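Local atomic coordinates of rhamnonate dehydratase (Gibberella zeae PH-1, PDB entry 3FXG), a protein that probably catalyses the magnesium-dependent dehydration of L-rhamnonate to its 2-keto-3-deoxy acid, as a member of the enolase superfamily. Residues D165-G170 with I244-E249; G180-K185 with T341-Y346; K208-V213 with F217-D222. One frame throughout, in Å; residues are numbered along the deposited sequence.

Contact 1 of 3, residues D165-G170 with I244-E249. With MG (magnesium ion), chain I.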
# COMPACT_ATOMS: atom_id res chain seq x y z
N ASP A 165 7.07 -3.49 39.69
CA ASP A 165 7.79 -2.22 39.77
C ASP A 165 6.95 -1.07 39.23
O ASP A 165 6.29 -1.19 38.20
CB ASP A 165 9.11 -2.32 39.00
CG ASP A 165 10.07 -3.32 39.63
OD1 ASP A 165 10.37 -3.17 40.84
OD2 ASP A 165 10.52 -4.24 38.93
N PHE A 166 6.99 0.06 39.94
CA PHE A 166 6.22 1.24 39.57
C PHE A 166 7.05 2.44 39.16
O PHE A 166 8.20 2.60 39.57
CB PHE A 166 5.37 1.73 40.75
CG PHE A 166 4.26 0.81 41.16
CD1 PHE A 166 2.94 1.25 41.15
CD2 PHE A 166 4.52 -0.48 41.61
CE1 PHE A 166 1.90 0.44 41.60
CE2 PHE A 166 3.49 -1.31 42.06
CZ PHE A 166 2.18 -0.85 42.05
N TYR A 167 6.44 3.31 38.36
CA TYR A 167 7.05 4.57 37.99
C TYR A 167 6.04 5.54 38.61
O TYR A 167 4.88 5.18 38.80
CB TYR A 167 7.18 4.73 36.46
CG TYR A 167 5.89 4.90 35.68
CD1 TYR A 167 5.28 6.15 35.58
CD2 TYR A 167 5.33 3.82 35.00
CE1 TYR A 167 4.14 6.32 34.80
CE2 TYR A 167 4.19 3.99 34.22
CZ TYR A 167 3.60 5.24 34.12
OH TYR A 167 2.49 5.41 33.33
N CYS A 168 6.47 6.74 38.95
CA CYS A 168 5.57 7.67 39.61
C CYS A 168 5.16 8.85 38.75
O CYS A 168 6.02 9.55 38.19
CB CYS A 168 6.22 8.17 40.90
SG CYS A 168 5.18 9.25 41.91
N THR A 169 3.86 9.08 38.64
CA THR A 169 3.33 10.19 37.86
C THR A 169 3.03 11.35 38.80
O THR A 169 2.24 11.22 39.74
CB THR A 169 2.02 9.81 37.12
OG1 THR A 169 2.27 8.68 36.27
CG2 THR A 169 1.52 10.97 36.28
N GLY A 170 3.68 12.48 38.56
CA GLY A 170 3.48 13.64 39.41
C GLY A 170 4.42 14.78 39.08
O GLY A 170 5.32 14.62 38.25
N ILE A 244 14.08 12.10 26.82
CA ILE A 244 12.78 11.72 27.37
C ILE A 244 12.50 10.25 27.05
O ILE A 244 12.66 9.82 25.91
CB ILE A 244 11.65 12.61 26.78
CG1 ILE A 244 11.90 14.08 27.15
CG2 ILE A 244 10.29 12.15 27.29
CD1 ILE A 244 12.02 14.33 28.65
N ASN A 245 12.09 9.49 28.06
CA ASN A 245 11.81 8.06 27.88
C ASN A 245 10.64 7.84 26.91
O ASN A 245 10.76 7.09 25.94
CB ASN A 245 11.50 7.41 29.23
CG ASN A 245 11.55 5.89 29.17
OD1 ASN A 245 10.94 5.21 29.99
ND2 ASN A 245 12.29 5.36 28.21
N TRP A 246 9.51 8.48 27.18
CA TRP A 246 8.37 8.37 26.28
C TRP A 246 7.42 9.54 26.45
O TRP A 246 7.38 10.19 27.50
CB TRP A 246 7.63 7.03 26.45
CG TRP A 246 6.66 6.93 27.61
CD1 TRP A 246 5.53 7.67 27.82
CD2 TRP A 246 6.70 5.96 28.67
NE1 TRP A 246 4.86 7.22 28.94
CE2 TRP A 246 5.56 6.18 29.48
CE3 TRP A 246 7.60 4.94 29.02
CZ2 TRP A 246 5.29 5.40 30.62
CZ3 TRP A 246 7.32 4.17 30.15
CH2 TRP A 246 6.18 4.40 30.93
N TRP A 247 6.67 9.81 25.38
CA TRP A 247 5.69 10.90 25.36
C TRP A 247 4.31 10.26 25.37
O TRP A 247 3.98 9.47 24.48
CB TRP A 247 5.89 11.74 24.10
CG TRP A 247 7.22 12.44 24.09
CD1 TRP A 247 8.43 11.91 23.73
CD2 TRP A 247 7.48 13.79 24.48
NE1 TRP A 247 9.42 12.85 23.88
CE2 TRP A 247 8.86 14.01 24.34
CE3 TRP A 247 6.67 14.84 24.95
CZ2 TRP A 247 9.46 15.24 24.65
CZ3 TRP A 247 7.26 16.06 25.25
CH2 TRP A 247 8.64 16.25 25.10
N GLU A 248 3.52 10.61 26.38
CA GLU A 248 2.20 10.03 26.58
C GLU A 248 0.98 10.85 26.16
O GLU A 248 0.88 12.04 26.45
CB GLU A 248 2.06 9.64 28.06
CG GLU A 248 0.81 8.85 28.39
CD GLU A 248 0.89 8.21 29.76
OE1 GLU A 248 1.98 7.68 30.11
OE2 GLU A 248 -0.12 8.22 30.49
N GLU A 249 0.05 10.17 25.50
CA GLU A 249 -1.20 10.75 25.01
C GLU A 249 -1.04 12.14 24.41
O GLU A 249 -1.74 13.08 24.80
CB GLU A 249 -2.24 10.78 26.15
CG GLU A 249 -3.67 10.59 25.64
CD GLU A 249 -4.71 10.52 26.76
OE1 GLU A 249 -5.86 10.13 26.45
OE2 GLU A 249 -4.40 10.85 27.92
MG MG I . -1.73 9.59 31.20
O HOH W 1 -2.73 11.26 29.99
O HOH W 2 -1.39 8.89 33.56
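Tyr167 and Trp246 form a T-shaped aromatic pair inside the TIM-like barrel of this enolase-superfamily protein. Their backbones are far apart: the nearest CA atoms of the two segments, those of Tyr167 and Asn245, are separated by 11.7 Å, and strands 184-187 and 219-222 lie between strands 163-169 and 246-248 in the sheet. The contact is therefore made by side chains, with 98 Å² buried over both segments. The six-membered ring of Trp246 presents its edge to one face of the phenol, the planes standing at 89° with centroids 5.4 Å apart. The leading atom is Trp246 CH2, 3.9 Å from Tyr167 CE2, while the neighbouring CZ2 sits over the CZ end of the phenol. In both residues the first torsion places CG between the backbone N and the carbonyl carbon, which brings the two rings together across the gap. Met220, from an intervening strand, packs against both.

Glu248, two residues on from Trp246 along its strand, takes a smaller share. Trp246 NE1 donates to Glu248 OE1 over 3.1 Å with an N-H...O angle of 160°; the acceptor lies close to the indole plane and uses its anti lone pair, so the bond helps fix the rotation of both groups. OE1 also meets Lys185 in a salt bridge and accepts from Gln296 NE2. Tyr167 OH stays 4.0 Å from Glu248 OE1, without a hydrogen bond between them; its partner is Lys185 NZ. The two carboxylate oxygens thus differ in role: OE1 faces these protein groups, OE2 the metal. Asp222 and Glu275 supply the other protein ligands of the magnesium ion. Water 1, itself a ligand, donates to Glu249 OE2 at 2.7 Å, and Glu248 OE2 binds the metal directly at 2.2 Å.

Contact 2 of 3, residues G180-K185 with T341-Y346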
# COMPACT_ATOMS: atom_id res chain seq x y z
N GLY A 180 11.97 5.35 45.49
CA GLY A 180 12.23 4.03 44.93
C GLY A 180 11.58 3.70 43.60
O GLY A 180 11.76 2.60 43.08
N PHE A 181 10.80 4.62 43.05
CA PHE A 181 10.16 4.39 41.75
C PHE A 181 11.25 4.37 40.69
O PHE A 181 12.25 5.08 40.82
CB PHE A 181 9.13 5.49 41.47
CG PHE A 181 7.93 5.44 42.37
CD1 PHE A 181 6.85 4.62 42.07
CD2 PHE A 181 7.90 6.18 43.55
CE1 PHE A 181 5.75 4.53 42.93
CE2 PHE A 181 6.80 6.11 44.41
CZ PHE A 181 5.73 5.28 44.10
N TRP A 182 11.08 3.56 39.65
CA TRP A 182 12.10 3.46 38.61
C TRP A 182 12.14 4.64 37.64
O TRP A 182 13.14 4.86 36.96
CB TRP A 182 11.98 2.14 37.82
CG TRP A 182 10.76 1.99 36.93
CD1 TRP A 182 9.60 1.33 37.24
CD2 TRP A 182 10.60 2.47 35.59
NE1 TRP A 182 8.73 1.37 36.17
CE2 TRP A 182 9.31 2.07 35.15
CE3 TRP A 182 11.41 3.20 34.71
CZ2 TRP A 182 8.83 2.38 33.87
CZ3 TRP A 182 10.92 3.51 33.44
CH2 TRP A 182 9.64 3.10 33.03
N GLY A 183 11.05 5.40 37.59
CA GLY A 183 10.99 6.55 36.70
C GLY A 183 9.93 7.55 37.14
O GLY A 183 9.10 7.25 38.00
N GLY A 184 9.96 8.73 36.55
CA GLY A 184 8.99 9.75 36.90
C GLY A 184 8.32 10.35 35.68
O GLY A 184 9.00 10.70 34.72
N LYS A 185 6.99 10.44 35.70
CA LYS A 185 6.25 11.02 34.57
C LYS A 185 5.65 12.35 35.00
O LYS A 185 4.85 12.41 35.94
CB LYS A 185 5.14 10.08 34.11
CG LYS A 185 4.44 10.54 32.83
CD LYS A 185 3.49 9.47 32.27
CE LYS A 185 2.31 9.22 33.20
NZ LYS A 185 1.42 8.13 32.69
N THR A 341 2.97 -7.32 30.55
CA THR A 341 2.60 -6.22 31.44
C THR A 341 3.79 -6.03 32.38
O THR A 341 3.77 -6.44 33.53
CB THR A 341 1.33 -6.59 32.24
OG1 THR A 341 1.48 -7.91 32.80
CG2 THR A 341 0.11 -6.58 31.33
N PRO A 342 4.86 -5.38 31.87
CA PRO A 342 6.14 -5.08 32.52
C PRO A 342 6.20 -4.27 33.81
O PRO A 342 7.04 -4.53 34.67
CB PRO A 342 6.94 -4.41 31.40
CG PRO A 342 5.89 -3.65 30.68
CD PRO A 342 4.76 -4.67 30.58
N PHE A 343 5.33 -3.28 33.95
CA PHE A 343 5.35 -2.47 35.16
C PHE A 343 4.04 -1.76 35.37
O PHE A 343 3.09 -1.94 34.61
CB PHE A 343 6.51 -1.47 35.10
CG PHE A 343 6.66 -0.78 33.77
CD1 PHE A 343 5.83 0.28 33.42
CD2 PHE A 343 7.62 -1.21 32.86
CE1 PHE A 343 5.96 0.91 32.18
CE2 PHE A 343 7.75 -0.58 31.62
CZ PHE A 343 6.92 0.47 31.28
N GLN A 344 3.99 -0.93 36.41
CA GLN A 344 2.77 -0.24 36.77
C GLN A 344 2.95 1.24 37.05
O GLN A 344 4.01 1.69 37.47
CB GLN A 344 2.17 -0.92 38.00
CG GLN A 344 1.03 -0.17 38.62
CD GLN A 344 -0.31 -0.63 38.12
OE1 GLN A 344 -1.28 0.12 38.13
NE2 GLN A 344 -0.38 -1.88 37.68
N GLU A 345 1.88 2.00 36.83
CA GLU A 345 1.89 3.42 37.09
C GLU A 345 1.23 3.70 38.43
O GLU A 345 0.28 3.02 38.83
CB GLU A 345 1.12 4.19 36.02
CG GLU A 345 0.76 5.61 36.44
CD GLU A 345 -0.08 6.36 35.43
OE1 GLU A 345 -1.03 5.76 34.88
OE2 GLU A 345 0.18 7.56 35.20
N TYR A 346 1.74 4.70 39.14
CA TYR A 346 1.13 5.12 40.38
C TYR A 346 1.01 6.62 40.27
O TYR A 346 2.01 7.33 40.13
CB TYR A 346 1.97 4.78 41.61
CG TYR A 346 1.11 4.82 42.85
CD1 TYR A 346 0.26 3.76 43.16
CD2 TYR A 346 1.07 5.95 43.67
CE1 TYR A 346 -0.61 3.81 44.24
CE2 TYR A 346 0.20 6.02 44.77
CZ TYR A 346 -0.63 4.94 45.04
OH TYR A 346 -1.50 4.97 46.11
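The touching parts of the two segments, 181-185 and 343-346, run at 74° to each other, with the CA atoms of Trp182 and Phe343 9.6 Å apart and strand 163-169 lying between strands 184-187 and 344-347. The indole directs its edge at a face of the Phe343 ring: Trp182 CZ2 stands over the ring centre, 3.6 Å from Phe343 CE1, and the planes are inclined at 64°. Trp182 NE1 lies over the CG end of the same ring, buried and with no polar partner in the model. One residue earlier, Phe181 CE1 rests 4.0 Å from Tyr346 CB, an apolar contact that involves the root of the tyrosine and leaves its hydroxyl to bond Leu357 O.

Lys185, bent at its third torsion, reaches Glu345 in a salt bridge whose NZ to OE2 distance is 2.9 Å. NZ approaches from well above the carboxylate plane, 60° out of it. Thr169 OG1 also bonds Glu345 OE2, while Lys185 NZ is shared with Glu248 and Tyr167. The lysine side chain comes about 4 Å from the magnesium ion, which places this end of the contact at the C-terminal ends of the barrel strands, where enolase-superfamily active sites lie.

Contact 3 of 3, residues K208-V213 with F217-D222. With MG (magnesium ion), chain I.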
# COMPACT_ATOMS: atom_id res chain seq x y z
N LYS A 208 14.55 21.51 33.36
CA LYS A 208 14.72 21.70 34.79
C LYS A 208 14.62 20.37 35.53
O LYS A 208 15.40 20.08 36.43
CB LYS A 208 13.67 22.67 35.32
CG LYS A 208 13.81 22.99 36.80
CD LYS A 208 12.84 24.08 37.25
CE LYS A 208 13.19 25.45 36.65
NZ LYS A 208 13.04 25.51 35.17
N HIS A 209 13.65 19.55 35.13
CA HIS A 209 13.48 18.25 35.77
C HIS A 209 14.64 17.32 35.45
O HIS A 209 15.14 16.62 36.33
CB HIS A 209 12.16 17.63 35.32
CG HIS A 209 10.97 18.19 36.04
ND1 HIS A 209 9.85 18.65 35.39
CD2 HIS A 209 10.73 18.35 37.36
CE1 HIS A 209 8.97 19.07 36.28
NE2 HIS A 209 9.48 18.90 37.49
N ARG A 210 15.08 17.32 34.20
CA ARG A 210 16.20 16.48 33.79
C ARG A 210 17.43 16.88 34.60
O ARG A 210 18.20 16.03 35.03
CB ARG A 210 16.48 16.64 32.29
CG ARG A 210 17.81 16.03 31.83
CD ARG A 210 17.91 14.56 32.21
NE ARG A 210 17.00 13.71 31.45
CZ ARG A 210 16.53 12.54 31.88
NH1 ARG A 210 16.88 12.08 33.07
NH2 ARG A 210 15.71 11.83 31.11
N GLU A 211 17.59 18.18 34.79
CA GLU A 211 18.72 18.71 35.54
C GLU A 211 18.63 18.23 36.99
O GLU A 211 19.63 17.83 37.59
CB GLU A 211 18.70 20.24 35.50
CG GLU A 211 19.89 20.92 36.17
CD GLU A 211 19.76 22.43 36.21
OE1 GLU A 211 20.75 23.11 36.57
OE2 GLU A 211 18.67 22.96 35.89
N ALA A 212 17.42 18.26 37.54
CA ALA A 212 17.20 17.86 38.92
C ALA A 212 17.43 16.38 39.23
O ALA A 212 18.03 16.05 40.26
CB ALA A 212 15.80 18.26 39.35
N VAL A 213 16.98 15.49 38.36
CA VAL A 213 17.13 14.05 38.60
C VAL A 213 18.40 13.42 38.07
O VAL A 213 18.71 12.27 38.40
CB VAL A 213 15.92 13.26 38.04
CG1 VAL A 213 14.64 13.73 38.71
CG2 VAL A 213 15.84 13.44 36.53
N PHE A 217 18.11 8.95 35.38
CA PHE A 217 16.74 8.68 35.83
C PHE A 217 15.70 8.87 34.72
O PHE A 217 15.58 9.95 34.14
CB PHE A 217 16.38 9.58 37.01
CG PHE A 217 15.12 9.17 37.70
CD1 PHE A 217 15.06 7.98 38.43
CD2 PHE A 217 13.98 9.96 37.61
CE1 PHE A 217 13.89 7.58 39.06
CE2 PHE A 217 12.79 9.56 38.24
CZ PHE A 217 12.75 8.37 38.96
N PRO A 218 14.94 7.81 34.41
CA PRO A 218 13.92 7.90 33.36
C PRO A 218 12.84 8.94 33.64
O PRO A 218 12.25 8.98 34.72
CB PRO A 218 13.34 6.48 33.32
CG PRO A 218 14.50 5.63 33.75
CD PRO A 218 15.07 6.42 34.90
N ILE A 219 12.59 9.80 32.65
CA ILE A 219 11.57 10.83 32.75
C ILE A 219 10.62 10.69 31.58
O ILE A 219 11.05 10.66 30.42
CB ILE A 219 12.18 12.25 32.71
CG1 ILE A 219 13.00 12.51 33.98
CG2 ILE A 219 11.07 13.30 32.57
CD1 ILE A 219 13.67 13.86 34.00
N MSE A 220 9.33 10.59 31.88
CA MSE A 220 8.30 10.47 30.85
C MSE A 220 7.47 11.75 30.89
O MSE A 220 7.44 12.44 31.91
CB MSE A 220 7.41 9.25 31.13
CG MSE A 220 8.10 7.90 30.99
SE MSE A 220 9.38 7.48 32.41
CE MSE A 220 8.25 6.36 33.51
N VAL A 221 6.80 12.07 29.79
CA VAL A 221 5.99 13.28 29.75
C VAL A 221 4.54 12.99 29.38
O VAL A 221 4.26 12.41 28.32
CB VAL A 221 6.57 14.29 28.73
CG1 VAL A 221 5.75 15.58 28.74
CG2 VAL A 221 8.03 14.58 29.06
N ASP A 222 3.61 13.39 30.25
CA ASP A 222 2.19 13.18 29.99
C ASP A 222 1.62 14.43 29.35
O ASP A 222 1.79 15.53 29.87
CB ASP A 222 1.46 12.88 31.30
CG ASP A 222 0.05 12.36 31.07
OD1 ASP A 222 -0.78 13.10 30.49
OD2 ASP A 222 -0.22 11.21 31.47
MG MG I . -1.73 9.59 31.20
O HOH W 3 14.47 9.31 30.23
O HOH W 4 20.24 10.31 37.09
O HOH W 1 -2.73 11.26 29.99
O HOH W 2 -1.39 8.89 33.56
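Ile219 places its CD1 methyl between Val213 and Arg210, where helix 195-213 packs on strand 219-222 in a beta-alpha-beta crossover that starts from strand 184-187. The short axes run nearly antiparallel, at 154°, and come within 10.3 Å, as expected for a barrel helix laid against the outside of the strand that follows it. Packing is closest at the methyl: Ile219 CD1 is 3.4 Å from Val213 CG2, tighter than usual van der Waals contact, and 3.6 Å from Arg210 CA. The same methyl lies over the centre of one face of the Arg210 guanidinium. A second apolar pair, Val213 CB to Phe217 CB at 3.8 Å, closes the turn between helix and strand.

Arg210 leads from this core to the polar margin. Folded at its second and third torsions, the chain turns back to the strand, and NH1 donates to Phe217 O over 2.7 Å with an N-H...O angle of 164°. The acceptor is nearly in the guanidinium plane, whereas the donor is tilted 21° from the carbonyl plane. NH1 also bonds Gly214 O and NE bonds Leu242 O, so several backbone carbonyls hold the group flat against Ile219.

The margin is looser and water-mediated. Water 3 accepts from Ile219 N and, weakly, from Arg210 NH2. Water 4 bridges the turn, donating at 2.8 Å to Val213 O, which also accepts from Lys177 NZ, and accepting from Phe217 N at 3.1 Å, while Glu211 on the outer face of the helix is exposed. At the far end of the strand, beyond the helix contact, the chain enters the metal site: Asp222 OD2 binds the magnesium ion at 2.2 Å.

How the contacts relate
The contacts occupy neighbouring parts of one barrel sheet; contacts 1 and 3 each give its magnesium ion one ligand and share waters 1 and 2, while the Lys185 side chain of contact 2 comes within about 4 Å of it. Contacts 1 and 2 have centres about 7 Å apart and interlock through two polar pairs, Glu248 OE1 to Lys185 NZ at 2.7 Å and Thr169 OG1 to Glu345 OE2 at 2.6 Å. Contact 3, from the outer, helical layer, has its centre about 10 Å from that of contact 1 and 13 Å from that of contact 2. Strand pairing joins it to both, through Glu248 N to Val221 O at 2.8 Å and Gly184 O to Met220 N at 2.9 Å.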